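Local coordinates for ribosome-inactivating protein 3 (Zea mays, PDB 2PQG) that is a maize member of the ribosome-inactivating protein family, whose fold pairs a mixed beta sheet with many helices, at residues T212-A226 against A236-D248. Residues are numbered along the deposited sequence; the frame is centred on the assembly and turned at random.
Sequences TQGKQVQKWDRISKA and AVIPDMQKLGIKD
R222 lies across D240 at about a right angle. Its NH2 gives a hydrogen bond to the backbone O of D240, 3.1 Å long, in the carbonyl plane and on a lone pair. D240 CG lies above one guanidinium face and K219 CD above the opposite one, both displaced toward the rim. The carboxylate and guanidinium planes are 33° apart. R222 NE and D240 OD1 are 3.5 Å apart, and no N-H points at that oxygen, so this salt bridge rests on charge alone. K243 NZ reaches D240 OD2 in a weak bond and extends the salt-bridge network.

L244 packs where the two helices of 212-226 meet. Its CD1 packs on K219 CB at 3.7 Å, and CD2 on the backbone of K215. Q216 NE2 makes a weak bond to L244 O, beside CD1 of I246. M241 bends at chi2 and chi3 (-53° and 115°), which carries CE to 3.4 Å from I223 CA. A226 CB meets I238 CD1 at 3.5 Å. G245, with positive phi, ends the last helical turn of 236-248 in a Schellman motif.

At the edge of the chain, 236-248, a short helix with its flanking loop, runs antiparallel to helices 211-217 and 220-232. W230 touches I238 and M241, while helix 249-252 packs on I223 and I246.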
ATOM      1  N   THR A 212      10.172  13.510  -4.645  1.00 22.97           N
ATOM      2  CA  THR A 212      10.654  12.729  -5.772  1.00 24.78           C
ATOM      3  C   THR A 212      10.345  11.251  -5.627  1.00 22.86           C
ATOM      4  O   THR A 212       9.984  10.602  -6.611  1.00 22.70           O
ATOM      5  CB  THR A 212      12.171  12.918  -5.966  1.00 25.91           C
ATOM      6  OG1 THR A 212      12.441  14.300  -6.232  1.00 25.02           O
ATOM      7  CG2 THR A 212      12.675  12.064  -7.126  1.00 24.87           C
ATOM      8  N   GLN A 213      10.490  10.723  -4.411  1.00 20.98           N
ATOM      9  CA  GLN A 213      10.209   9.309  -4.162  1.00 20.43           C
ATOM     10  C   GLN A 213       8.740   9.044  -4.441  1.00 20.75           C
ATOM     11  O   GLN A 213       8.384   8.063  -5.106  1.00 18.67           O
ATOM     12  CB  GLN A 213      10.513   8.930  -2.714  1.00 20.57           C
ATOM     13  CG  GLN A 213      11.984   8.868  -2.355  1.00 18.05           C
ATOM     14  CD  GLN A 213      12.219   8.255  -0.982  1.00 18.47           C
ATOM     15  OE1 GLN A 213      12.618   7.092  -0.862  1.00 21.90           O
ATOM     16  NE2 GLN A 213      11.961   9.033   0.062  1.00 15.99           N
ATOM     17  N   GLY A 214       7.898   9.941  -3.933  1.00 19.57           N
ATOM     18  CA  GLY A 214       6.470   9.810  -4.129  1.00 23.59           C
ATOM     19  C   GLY A 214       6.104   9.779  -5.600  1.00 24.33           C
ATOM     20  O   GLY A 214       5.240   9.011  -6.022  1.00 24.98           O
ATOM     21  N   LYS A 215       6.758  10.613  -6.395  1.00 24.93           N
ATOM     22  CA  LYS A 215       6.459  10.643  -7.820  1.00 26.13           C
ATOM     23  C   LYS A 215       6.853   9.362  -8.541  1.00 23.12           C
ATOM     24  O   LYS A 215       6.184   8.948  -9.479  1.00 24.22           O
ATOM     25  CB  LYS A 215       7.129  11.846  -8.472  1.00 27.83           C
ATOM     26  CG  LYS A 215       6.244  13.068  -8.528  1.00 29.80           C
ATOM     27  CD  LYS A 215       7.103  14.306  -8.487  1.00 38.04           C
ATOM     28  CE  LYS A 215       6.367  15.548  -8.969  1.00 45.41           C
ATOM     29  NZ  LYS A 215       7.251  16.755  -8.839  1.00 44.89           N
ATOM     30  N   GLN A 216       7.937   8.736  -8.107  1.00 24.94           N
ATOM     31  CA  GLN A 216       8.376   7.499  -8.729  1.00 26.27           C
ATOM     32  C   GLN A 216       7.427   6.396  -8.303  1.00 27.09           C
ATOM     33  O   GLN A 216       7.026   5.554  -9.109  1.00 26.83           O
ATOM     34  CB  GLN A 216       9.778   7.156  -8.268  1.00 26.32           C
ATOM     35  CG  GLN A 216      10.729   8.303  -8.387  1.00 26.84           C
ATOM     36  CD  GLN A 216      12.074   7.957  -7.829  1.00 30.48           C
ATOM     37  OE1 GLN A 216      12.210   7.683  -6.633  1.00 33.52           O
ATOM     38  NE2 GLN A 216      13.087   7.951  -8.688  1.00 30.12           N
ATOM     39  N   VAL A 217       7.082   6.406  -7.020  1.00 25.96           N
ATOM     40  CA  VAL A 217       6.171   5.418  -6.466  1.00 25.34           C
ATOM     41  C   VAL A 217       4.876   5.391  -7.270  1.00 26.19           C
ATOM     42  O   VAL A 217       4.328   4.318  -7.556  1.00 29.13           O
ATOM     43  CB  VAL A 217       5.832   5.735  -4.987  1.00 24.21           C
ATOM     44  CG1 VAL A 217       4.625   4.927  -4.538  1.00 22.70           C
ATOM     45  CG2 VAL A 217       7.018   5.412  -4.110  1.00 25.58           C
ATOM     46  N   GLN A 218       4.394   6.575  -7.629  1.00 24.02           N
ATOM     47  CA  GLN A 218       3.160   6.692  -8.381  1.00 22.10           C
ATOM     48  C   GLN A 218       3.316   6.284  -9.832  1.00 25.01           C
ATOM     49  O   GLN A 218       2.331   6.221 -10.557  1.00 30.79           O
ATOM     50  CB  GLN A 218       2.628   8.121  -8.310  1.00 20.07           C
ATOM     51  CG  GLN A 218       2.073   8.501  -6.948  1.00 18.34           C
ATOM     52  CD  GLN A 218       1.321   9.812  -6.978  1.00 14.44           C
ATOM     53  OE1 GLN A 218       1.898  10.882  -6.794  1.00 15.85           O
ATOM     54  NE2 GLN A 218       0.021   9.734  -7.232  1.00 11.22           N
ATOM     55  N   LYS A 219       4.545   6.006 -10.258  1.00 23.98           N
ATOM     56  CA  LYS A 219       4.786   5.606 -11.643  1.00 22.69           C
ATOM     57  C   LYS A 219       5.303   4.177 -11.743  1.00 24.71           C
ATOM     58  O   LYS A 219       5.990   3.817 -12.700  1.00 25.64           O
ATOM     59  CB  LYS A 219       5.776   6.570 -12.312  1.00 24.07           C
ATOM     60  CG  LYS A 219       5.181   7.916 -12.686  1.00 21.56           C
ATOM     61  CD  LYS A 219       4.069   7.744 -13.694  1.00 17.44           C
ATOM     62  CE  LYS A 219       3.502   9.082 -14.140  1.00 21.40           C
ATOM     63  NZ  LYS A 219       2.735   9.784 -13.078  1.00 20.99           N
ATOM     64  N   TRP A 220       4.957   3.362 -10.752  1.00 23.62           N
ATOM     65  CA  TRP A 220       5.380   1.970 -10.712  1.00 21.12           C
ATOM     66  C   TRP A 220       5.181   1.237 -12.028  1.00 23.29           C
ATOM     67  O   TRP A 220       6.034   0.445 -12.431  1.00 20.03           O
ATOM     68  CB  TRP A 220       4.612   1.219  -9.629  1.00 20.62           C
ATOM     69  CG  TRP A 220       5.064  -0.199  -9.455  1.00 12.63           C
ATOM     70  CD1 TRP A 220       6.305  -0.614  -9.067  1.00 11.05           C
ATOM     71  CD2 TRP A 220       4.281  -1.389  -9.648  1.00  9.31           C
ATOM     72  NE1 TRP A 220       6.342  -1.985  -8.991  1.00 12.69           N
ATOM     73  CE2 TRP A 220       5.119  -2.484  -9.326  1.00 10.10           C
ATOM     74  CE3 TRP A 220       2.956  -1.630 -10.017  1.00 13.46           C
ATOM     75  CZ2 TRP A 220       4.671  -3.817  -9.414  1.00  9.17           C
ATOM     76  CZ3 TRP A 220       2.516  -2.962 -10.097  1.00 14.37           C
ATOM     77  CH2 TRP A 220       3.373  -4.033  -9.779  1.00  5.58           C
ATOM     78  N   ASP A 221       4.042   1.483 -12.673  1.00 25.88           N
ATOM     79  CA  ASP A 221       3.709   0.836 -13.943  1.00 29.98           C
ATOM     80  C   ASP A 221       4.646   1.274 -15.022  1.00 26.93           C
ATOM     81  O   ASP A 221       5.065   0.488 -15.870  1.00 27.26           O
ATOM     82  CB  ASP A 221       2.302   1.200 -14.407  1.00 36.81           C
ATOM     83  CG  ASP A 221       1.229   0.544 -13.582  1.00 46.46           C
ATOM     84  OD1 ASP A 221       0.048   0.622 -13.981  1.00 51.05           O
ATOM     85  OD2 ASP A 221       1.564  -0.044 -12.533  1.00 53.40           O
ATOM     86  N   ARG A 222       4.951   2.557 -14.991  1.00 26.03           N
ATOM     87  CA  ARG A 222       5.816   3.121 -15.985  1.00 26.99           C
ATOM     88  C   ARG A 222       7.239   2.643 -15.849  1.00 24.51           C
ATOM     89  O   ARG A 222       7.866   2.298 -16.849  1.00 20.37           O
ATOM     90  CB  ARG A 222       5.765   4.632 -15.934  1.00 26.16           C
ATOM     91  CG  ARG A 222       6.292   5.222 -17.196  1.00 34.16           C
ATOM     92  CD  ARG A 222       5.678   6.556 -17.438  1.00 41.29           C
ATOM     93  NE  ARG A 222       6.454   7.624 -16.826  1.00 48.13           N
ATOM     94  CZ  ARG A 222       5.970   8.835 -16.598  1.00 50.15           C
ATOM     95  NH1 ARG A 222       4.710   9.103 -16.929  1.00 48.77           N
ATOM     96  NH2 ARG A 222       6.741   9.776 -16.058  1.00 47.10           N
ATOM     97  N   ILE A 223       7.769   2.617 -14.629  1.00 24.97           N
ATOM     98  CA  ILE A 223       9.133   2.142 -14.505  1.00 25.50           C
ATOM     99  C   ILE A 223       9.186   0.623 -14.684  1.00 25.25           C
ATOM    100  O   ILE A 223      10.249   0.056 -14.920  1.00 25.24           O
ATOM    101  CB  ILE A 223       9.837   2.632 -13.193  1.00 25.78           C
ATOM    102  CG1 ILE A 223      10.595   1.482 -12.544  1.00 28.39           C
ATOM    103  CG2 ILE A 223       8.872   3.337 -12.277  1.00 25.17           C
ATOM    104  CD1 ILE A 223      12.043   1.805 -12.337  1.00 30.51           C
ATOM    105  N   SER A 224       8.029  -0.033 -14.613  1.00 26.01           N
ATOM    106  CA  SER A 224       7.983  -1.470 -14.842  1.00 25.32           C
ATOM    107  C   SER A 224       8.088  -1.675 -16.349  1.00 27.00           C
ATOM    108  O   SER A 224       8.766  -2.592 -16.804  1.00 29.59           O
ATOM    109  CB  SER A 224       6.680  -2.074 -14.326  1.00 24.78           C
ATOM    110  OG  SER A 224       6.713  -2.178 -12.918  1.00 25.05           O
ATOM    111  N   LYS A 225       7.416  -0.820 -17.119  1.00 27.26           N
ATOM    112  CA  LYS A 225       7.471  -0.904 -18.579  1.00 28.70           C
ATOM    113  C   LYS A 225       8.901  -0.629 -19.048  1.00 28.09           C
ATOM    114  O   LYS A 225       9.418  -1.311 -19.934  1.00 29.74           O
ATOM    115  CB  LYS A 225       6.502   0.099 -19.213  1.00 29.12           C
ATOM    116  CG  LYS A 225       5.036  -0.239 -18.963  1.00 33.78           C
ATOM    117  CD  LYS A 225       4.059   0.657 -19.733  1.00 32.47           C
ATOM    118  CE  LYS A 225       2.652   0.080 -19.630  1.00 31.88           C
ATOM    119  NZ  LYS A 225       1.685   0.707 -20.565  1.00 35.47           N
ATOM    120  N   ALA A 226       9.540   0.369 -18.444  1.00 26.68           N
ATOM    121  CA  ALA A 226      10.916   0.699 -18.786  1.00 26.94           C
ATOM    122  C   ALA A 226      11.810  -0.489 -18.450  1.00 28.78           C
ATOM    123  O   ALA A 226      12.767  -0.776 -19.170  1.00 30.31           O
ATOM    124  CB  ALA A 226      11.376   1.935 -18.016  1.00 24.72           C
ATOM    125  N   ALA A 236      18.961   2.493 -24.213  1.00 40.76           N
ATOM    126  CA  ALA A 236      17.902   3.443 -24.519  1.00 38.40           C
ATOM    127  C   ALA A 236      17.676   4.485 -23.439  1.00 38.36           C
ATOM    128  O   ALA A 236      17.695   4.164 -22.250  1.00 38.07           O
ATOM    129  CB  ALA A 236      16.587   2.691 -24.794  1.00 37.46           C
ATOM    130  N   VAL A 237      17.482   5.738 -23.855  1.00 38.48           N
ATOM    131  CA  VAL A 237      17.197   6.814 -22.915  1.00 40.01           C
ATOM    132  C   VAL A 237      15.668   6.895 -22.824  1.00 39.32           C
ATOM    133  O   VAL A 237      14.958   6.818 -23.845  1.00 35.79           O
ATOM    134  CB  VAL A 237      17.780   8.172 -23.366  1.00 40.67           C
ATOM    135  CG1 VAL A 237      17.198   8.581 -24.692  1.00 43.54           C
ATOM    136  CG2 VAL A 237      17.484   9.209 -22.301  1.00 43.17           C
ATOM    137  N   ILE A 238      15.166   7.079 -21.605  1.00 40.48           N
ATOM    138  CA  ILE A 238      13.736   7.096 -21.349  1.00 40.20           C
ATOM    139  C   ILE A 238      13.229   8.383 -20.731  1.00 40.30           C
ATOM    140  O   ILE A 238      13.398   8.614 -19.533  1.00 38.80           O
ATOM    141  CB  ILE A 238      13.373   5.913 -20.432  1.00 40.55           C
ATOM    142  CG1 ILE A 238      14.044   4.630 -20.952  1.00 36.42           C
ATOM    143  CG2 ILE A 238      11.867   5.726 -20.359  1.00 40.70           C
ATOM    144  CD1 ILE A 238      13.322   3.353 -20.550  1.00 36.14           C
ATOM    145  N   PRO A 239      12.562   9.207 -21.538  1.00 42.58           N
ATOM    146  CA  PRO A 239      12.022  10.489 -21.077  1.00 43.66           C
ATOM    147  C   PRO A 239      11.238  10.347 -19.788  1.00 41.08           C
ATOM    148  O   PRO A 239      11.556  10.986 -18.786  1.00 39.51           O
ATOM    149  CB  PRO A 239      11.142  10.939 -22.243  1.00 47.28           C
ATOM    150  CG  PRO A 239      10.671   9.645 -22.833  1.00 49.74           C
ATOM    151  CD  PRO A 239      11.880   8.733 -22.754  1.00 46.81           C
ATOM    152  N   ASP A 240      10.212   9.507 -19.823  1.00 40.47           N
ATOM    153  CA  ASP A 240       9.371   9.275 -18.656  1.00 37.88           C
ATOM    154  C   ASP A 240      10.204   8.884 -17.437  1.00 35.69           C
ATOM    155  O   ASP A 240       9.772   9.073 -16.300  1.00 31.99           O
ATOM    156  CB  ASP A 240       8.352   8.173 -18.955  1.00 38.41           C
ATOM    157  CG  ASP A 240       7.274   8.620 -19.915  1.00 40.68           C
ATOM    158  OD1 ASP A 240       6.481   7.764 -20.366  1.00 44.17           O
ATOM    159  OD2 ASP A 240       7.212   9.828 -20.212  1.00 45.81           O
ATOM    160  N   MET A 241      11.400   8.348 -17.685  1.00 34.11           N
ATOM    161  CA  MET A 241      12.290   7.921 -16.615  1.00 32.26           C
ATOM    162  C   MET A 241      13.200   9.033 -16.105  1.00 34.16           C
ATOM    163  O   MET A 241      13.350   9.194 -14.886  1.00 32.48           O
ATOM    164  CB  MET A 241      13.133   6.731 -17.074  1.00 28.33           C
ATOM    165  CG  MET A 241      12.393   5.409 -17.044  1.00 29.00           C
ATOM    166  SD  MET A 241      11.617   5.043 -15.444  1.00 31.04           S
ATOM    167  CE  MET A 241       9.895   5.075 -15.939  1.00 26.74           C
ATOM    168  N   GLN A 242      13.830   9.767 -17.030  1.00 36.96           N
ATOM    169  CA  GLN A 242      14.713  10.870 -16.654  1.00 37.76           C
ATOM    170  C   GLN A 242      13.843  11.975 -16.087  1.00 35.46           C
ATOM    171  O   GLN A 242      14.294  12.802 -15.290  1.00 33.38           O
ATOM    172  CB  GLN A 242      15.531  11.326 -17.870  1.00 42.90           C
ATOM    173  CG  GLN A 242      14.736  11.468 -19.132  1.00 51.24           C
ATOM    174  CD  GLN A 242      15.636  11.593 -20.350  1.00 57.42           C
ATOM    175  OE1 GLN A 242      15.198  12.028 -21.418  1.00 61.21           O
ATOM    176  NE2 GLN A 242      16.900  11.200 -20.198  1.00 54.88           N
ATOM    177  N   LYS A 243      12.592  12.003 -16.525  1.00 35.04           N
ATOM    178  CA  LYS A 243      11.598  12.927 -15.993  1.00 34.38           C
ATOM    179  C   LYS A 243      11.581  12.658 -14.451  1.00 33.57           C
ATOM    180  O   LYS A 243      11.466  13.568 -13.634  1.00 33.84           O
ATOM    181  CB  LYS A 243      10.225  12.539 -16.507  1.00 37.52           C
ATOM    182  CG  LYS A 243       9.214  13.659 -16.564  1.00 41.56           C
ATOM    183  CD  LYS A 243       7.908  13.246 -17.231  1.00 46.63           C
ATOM    184  CE  LYS A 243       8.094  12.979 -18.726  1.00 46.61           C
ATOM    185  NZ  LYS A 243       6.791  12.940 -19.447  1.00 44.15           N
ATOM    186  N   LEU A 244      11.706  11.390 -14.055  1.00 29.42           N
ATOM    187  CA  LEU A 244      11.611  10.982 -12.659  1.00 27.63           C
ATOM    188  C   LEU A 244      12.906  10.906 -11.883  1.00 29.75           C
ATOM    189  O   LEU A 244      12.910  10.523 -10.708  1.00 29.62           O
ATOM    190  CB  LEU A 244      10.885   9.635 -12.607  1.00 24.00           C
ATOM    191  CG  LEU A 244       9.398   9.602 -13.009  1.00 17.75           C
ATOM    192  CD1 LEU A 244       8.963   8.192 -13.365  1.00 15.61           C
ATOM    193  CD2 LEU A 244       8.561  10.155 -11.858  1.00 19.55           C
ATOM    194  N   GLY A 245      13.991  11.274 -12.545  1.00 31.09           N
ATOM    195  CA  GLY A 245      15.290  11.206 -11.912  1.00 31.66           C
ATOM    196  C   GLY A 245      15.872   9.800 -12.064  1.00 34.49           C
ATOM    197  O   GLY A 245      16.647   9.361 -11.210  1.00 34.99           O
ATOM    198  N   ILE A 246      15.488   9.069 -13.125  1.00 35.96           N
ATOM    199  CA  ILE A 246      16.002   7.715 -13.383  1.00 37.31           C
ATOM    200  C   ILE A 246      16.467   7.705 -14.827  1.00 40.78           C
ATOM    201  O   ILE A 246      15.711   8.042 -15.762  1.00 42.49           O
ATOM    202  CB  ILE A 246      14.961   6.656 -13.073  1.00 33.97           C
ATOM    203  CG1 ILE A 246      14.254   7.034 -11.763  1.00 30.33           C
ATOM    204  CG2 ILE A 246      15.681   5.321 -12.905  1.00 28.94           C
ATOM    205  CD1 ILE A 246      13.110   6.107 -11.434  1.00 26.09           C
ATOM    206  N   LYS A 247      17.720   7.311 -15.028  1.00 44.32           N
ATOM    207  CA  LYS A 247      18.326   7.342 -16.355  1.00 46.84           C
ATOM    208  C   LYS A 247      18.434   5.942 -16.955  1.00 47.92           C
ATOM    209  O   LYS A 247      18.077   5.722 -18.112  1.00 52.62           O
ATOM    210  CB  LYS A 247      19.708   7.996 -16.298  1.00 48.52           C
ATOM    211  CG  LYS A 247      20.282   8.112 -14.895  1.00 54.37           C
ATOM    212  CD  LYS A 247      21.697   8.668 -14.922  1.00 55.67           C
ATOM    213  CE  LYS A 247      21.746  10.077 -14.354  1.00 59.23           C
ATOM    214  NZ  LYS A 247      22.815  10.895 -14.990  1.00 58.27           N
ATOM    215  N   ASP A 248      18.928   5.001 -16.158  1.00 46.89           N
ATOM    216  CA  ASP A 248      19.360   3.710 -16.664  1.00 46.86           C
ATOM    217  C   ASP A 248      18.934   2.589 -15.723  1.00 45.67           C
ATOM    218  O   ASP A 248      18.653   2.837 -14.545  1.00 44.24           O
ATOM    219  CB  ASP A 248      20.872   3.650 -16.939  1.00 47.51           C
ATOM    220  CG  ASP A 248      21.691   4.123 -15.791  1.00 49.17           C
ATOM    221  OD1 ASP A 248      21.310   3.856 -14.634  1.00 48.91           O
ATOM    222  OD2 ASP A 248      22.733   4.757 -16.037  1.00 51.09           O
TER